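PurR transcriptional regulator (Vibrio parahaemolyticus, PDB 3D8U) probably regulates transcription as a LacI/PurR-type repressor-family protein, binding cis-regulatory DNA through a domain separate from its periplasmic-binding-protein-like effector module. Local coordinates at residues F105-I116 and H140-L151. Residues are numbered along the deposited sequence; the frame is centred on the assembly and turned at random.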
# COMPACT_ATOMS: atom_id res chain seq x y z
N PHE B 105 20.99 4.45 6.61
CA PHE B 105 21.75 5.35 7.47
C PHE B 105 22.07 6.63 6.71
O PHE B 105 21.78 7.71 7.21
CB PHE B 105 23.03 4.65 7.93
CG PHE B 105 23.86 5.43 8.89
CD1 PHE B 105 23.62 5.37 10.24
CD2 PHE B 105 24.93 6.18 8.44
CE1 PHE B 105 24.42 6.09 11.15
CE2 PHE B 105 25.74 6.89 9.33
CZ PHE B 105 25.49 6.84 10.68
N GLU B 106 22.64 6.50 5.50
CA GLU B 106 22.98 7.68 4.72
C GLU B 106 21.71 8.48 4.48
O GLU B 106 21.69 9.70 4.59
CB GLU B 106 23.68 7.32 3.40
CG GLU B 106 24.13 8.54 2.54
CD GLU B 106 25.10 9.52 3.28
OE1 GLU B 106 24.67 10.63 3.71
OE2 GLU B 106 26.31 9.19 3.46
N VAL B 107 20.63 7.77 4.17
CA VAL B 107 19.39 8.45 3.94
C VAL B 107 19.02 9.31 5.13
O VAL B 107 18.73 10.49 4.94
CB VAL B 107 18.24 7.50 3.60
CG1 VAL B 107 16.94 8.30 3.43
CG2 VAL B 107 18.55 6.72 2.31
N GLY B 108 19.02 8.74 6.34
CA GLY B 108 18.72 9.52 7.54
C GLY B 108 19.65 10.71 7.61
O GLY B 108 19.24 11.86 7.48
N LYS B 109 20.94 10.44 7.77
CA LYS B 109 21.96 11.48 7.77
C LYS B 109 21.74 12.54 6.68
O LYS B 109 21.73 13.73 6.98
CB LYS B 109 23.35 10.85 7.63
CG LYS B 109 24.48 11.84 7.78
CD LYS B 109 25.86 11.17 8.03
CE LYS B 109 26.55 10.74 6.69
NZ LYS B 109 27.79 9.90 6.87
N ALA B 110 21.55 12.14 5.43
CA ALA B 110 21.63 13.13 4.36
C ALA B 110 20.41 14.03 4.46
O ALA B 110 20.50 15.27 4.42
CB ALA B 110 21.76 12.48 3.03
N CYS B 111 19.27 13.39 4.67
CA CYS B 111 18.06 14.09 4.97
C CYS B 111 18.22 14.98 6.18
O CYS B 111 17.61 16.04 6.26
CB CYS B 111 16.93 13.11 5.25
SG CYS B 111 16.43 12.33 3.76
N THR B 112 18.99 14.54 7.16
CA THR B 112 19.01 15.41 8.28
C THR B 112 20.04 16.51 8.20
O THR B 112 19.78 17.60 8.70
CB THR B 112 18.77 14.74 9.64
OG1 THR B 112 19.45 15.48 10.65
CG2 THR B 112 19.19 13.31 9.67
N ARG B 113 21.13 16.32 7.46
CA ARG B 113 22.05 17.46 7.21
C ARG B 113 21.27 18.54 6.45
O ARG B 113 21.51 19.73 6.63
CB ARG B 113 23.26 17.10 6.36
CG ARG B 113 24.21 16.10 6.92
CD ARG B 113 25.56 16.18 6.15
NE ARG B 113 26.43 15.05 6.44
CZ ARG B 113 27.69 14.89 6.01
NH1 ARG B 113 28.30 15.81 5.25
NH2 ARG B 113 28.35 13.78 6.35
N HIS B 114 20.33 18.10 5.61
CA HIS B 114 19.59 19.04 4.82
C HIS B 114 18.92 20.09 5.72
O HIS B 114 19.25 21.26 5.63
CB HIS B 114 18.60 18.33 3.91
CG HIS B 114 17.71 19.25 3.14
ND1 HIS B 114 18.18 20.37 2.47
CD2 HIS B 114 16.37 19.24 2.93
CE1 HIS B 114 17.17 21.00 1.89
NE2 HIS B 114 16.06 20.34 2.17
N LEU B 115 18.01 19.65 6.59
CA LEU B 115 17.40 20.51 7.62
C LEU B 115 18.42 21.43 8.30
O LEU B 115 18.23 22.65 8.41
CB LEU B 115 16.73 19.65 8.69
CG LEU B 115 15.51 18.80 8.28
CD1 LEU B 115 15.02 17.94 9.39
CD2 LEU B 115 14.36 19.63 7.78
N ILE B 116 19.53 20.85 8.75
CA ILE B 116 20.56 21.64 9.34
C ILE B 116 21.21 22.62 8.34
O ILE B 116 21.29 23.82 8.64
CB ILE B 116 21.61 20.74 10.01
CG1 ILE B 116 20.93 19.75 10.94
CG2 ILE B 116 22.63 21.58 10.78
CD1 ILE B 116 21.85 18.67 11.49
N HIS B 140 19.63 6.19 13.74
CA HIS B 140 21.04 6.37 13.91
C HIS B 140 21.55 7.38 12.91
O HIS B 140 22.34 8.26 13.26
CB HIS B 140 21.75 5.05 13.69
CG HIS B 140 21.70 4.14 14.87
ND1 HIS B 140 21.86 2.78 14.76
CD2 HIS B 140 21.53 4.40 16.18
CE1 HIS B 140 21.80 2.23 15.96
NE2 HIS B 140 21.61 3.20 16.84
N GLY B 141 21.07 7.27 11.68
CA GLY B 141 21.49 8.20 10.66
C GLY B 141 21.18 9.59 11.16
O GLY B 141 21.98 10.49 11.03
N TRP B 142 20.03 9.73 11.77
CA TRP B 142 19.57 11.05 12.17
C TRP B 142 20.37 11.54 13.36
O TRP B 142 20.71 12.72 13.44
CB TRP B 142 18.06 11.03 12.45
CG TRP B 142 17.57 12.15 13.29
CD1 TRP B 142 17.39 13.45 12.91
CD2 TRP B 142 17.19 12.07 14.67
NE1 TRP B 142 16.91 14.20 13.99
CE2 TRP B 142 16.78 13.37 15.07
CE3 TRP B 142 17.17 11.04 15.62
CZ2 TRP B 142 16.36 13.67 16.37
CZ3 TRP B 142 16.73 11.34 16.92
CH2 TRP B 142 16.34 12.64 17.28
N GLN B 143 20.70 10.62 14.26
CA GLN B 143 21.39 10.99 15.51
C GLN B 143 22.80 11.38 15.23
O GLN B 143 23.33 12.28 15.84
CB GLN B 143 21.36 9.85 16.50
CG GLN B 143 19.98 9.48 16.89
CD GLN B 143 19.92 8.55 18.02
OE1 GLN B 143 20.61 7.54 18.05
NE2 GLN B 143 19.07 8.86 18.99
N SER B 144 23.39 10.72 14.25
CA SER B 144 24.70 11.11 13.77
C SER B 144 24.68 12.58 13.34
O SER B 144 25.33 13.43 13.97
CB SER B 144 25.12 10.22 12.60
OG SER B 144 26.52 10.34 12.39
N ALA B 145 23.90 12.87 12.31
CA ALA B 145 23.77 14.23 11.80
C ALA B 145 23.64 15.29 12.91
O ALA B 145 24.27 16.37 12.81
CB ALA B 145 22.61 14.31 10.85
N MSE B 146 22.84 15.00 13.95
CA MSE B 146 22.65 15.93 15.07
C MSE B 146 23.95 16.10 15.87
O MSE B 146 24.52 17.19 15.94
CB MSE B 146 21.56 15.46 16.00
CG MSE B 146 20.23 15.27 15.37
SE MSE B 146 19.44 16.92 14.70
CE MSE B 146 18.89 17.77 16.38
N ILE B 147 24.40 15.00 16.46
CA ILE B 147 25.60 15.01 17.29
C ILE B 147 26.78 15.69 16.59
O ILE B 147 27.36 16.61 17.15
CB ILE B 147 25.97 13.58 17.81
CG1 ILE B 147 24.74 12.93 18.44
CG2 ILE B 147 27.04 13.67 18.83
CD1 ILE B 147 24.83 11.43 18.60
N GLU B 148 27.10 15.25 15.37
CA GLU B 148 28.14 15.85 14.51
C GLU B 148 28.07 17.37 14.50
O GLU B 148 29.09 18.03 14.40
CB GLU B 148 28.02 15.29 13.09
CG GLU B 148 28.91 15.89 12.01
CD GLU B 148 28.91 15.08 10.68
OE1 GLU B 148 30.01 14.62 10.32
OE2 GLU B 148 27.84 14.91 10.01
N ASN B 149 26.87 17.93 14.64
CA ASN B 149 26.71 19.39 14.74
C ASN B 149 26.49 19.98 16.17
O ASN B 149 26.05 21.12 16.30
CB ASN B 149 25.61 19.89 13.79
CG ASN B 149 25.98 19.74 12.30
OD1 ASN B 149 25.76 18.69 11.67
ND2 ASN B 149 26.51 20.81 11.72
N TYR B 150 26.85 19.24 17.23
CA TYR B 150 26.56 19.61 18.64
C TYR B 150 25.09 19.81 18.92
O TYR B 150 24.71 20.52 19.83
CB TYR B 150 27.29 20.86 19.08
CG TYR B 150 28.76 20.79 18.87
CD1 TYR B 150 29.29 21.00 17.61
CD2 TYR B 150 29.63 20.52 19.93
CE1 TYR B 150 30.66 20.94 17.38
CE2 TYR B 150 31.00 20.46 19.72
CZ TYR B 150 31.51 20.66 18.42
OH TYR B 150 32.87 20.60 18.13
N LEU B 151 24.24 19.20 18.13
CA LEU B 151 22.83 19.31 18.39
C LEU B 151 22.48 18.11 19.24
O LEU B 151 23.11 17.06 19.09
CB LEU B 151 22.07 19.35 17.08
CG LEU B 151 21.78 20.73 16.49
CD1 LEU B 151 22.82 21.76 16.80
CD2 LEU B 151 21.53 20.61 14.99
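F105 lays one face of its ring over the backbone of G141, whose CA stands 3.9 Å from the ring centroid in a CH-pi contact. With CG anti to the backbone N (chi1 -176°), the ring swings across to helix 133-148, meeting H140 CB at its edge, in plane, while CZ comes up to S144 CB. Glycine suits position 141: G141 and, facing it, G108 both lack side chains, so the two backbones meet directly. The two short helical segments can therefore come within 6.8 Å of each other, axis to axis, at a crossing angle of -40°.

One turn further on, T112 enters as a knob among G141, W142, A145 and M146. Its OG1 lies against the small methyl A145 CB at 3.4 Å, and the threonine and tryptophan side chains cross at about a right angle. M146, a selenomethionine, lays its CG over one face of the W142 indole, and F125 also meets that ring. I116 reaches outward from its helix: CD1 touches A145 O and meets L151 CD2 tip to tip at 4.0 Å, an apolar contact that suits two branched aliphatic chains.

Along the outer border the extended chains of R113 and E148 approach with their planes 89° apart. E148 OE2 sits over a face of the guanidinium, 3.8 Å from R113 NE, making a long salt bridge of charge alone. Beyond E148, a Schellman motif with Y150 as C-prime residue ends the helix; M146 O receives both N149 N and L151 N from opposite faces of its plane.

L115 and W142 both rest on strands 123-128 and 184-187, placing this close helix pair on one side of the parallel sheet in an alpha/beta lobe of the periplasmic-binding-protein-like fold.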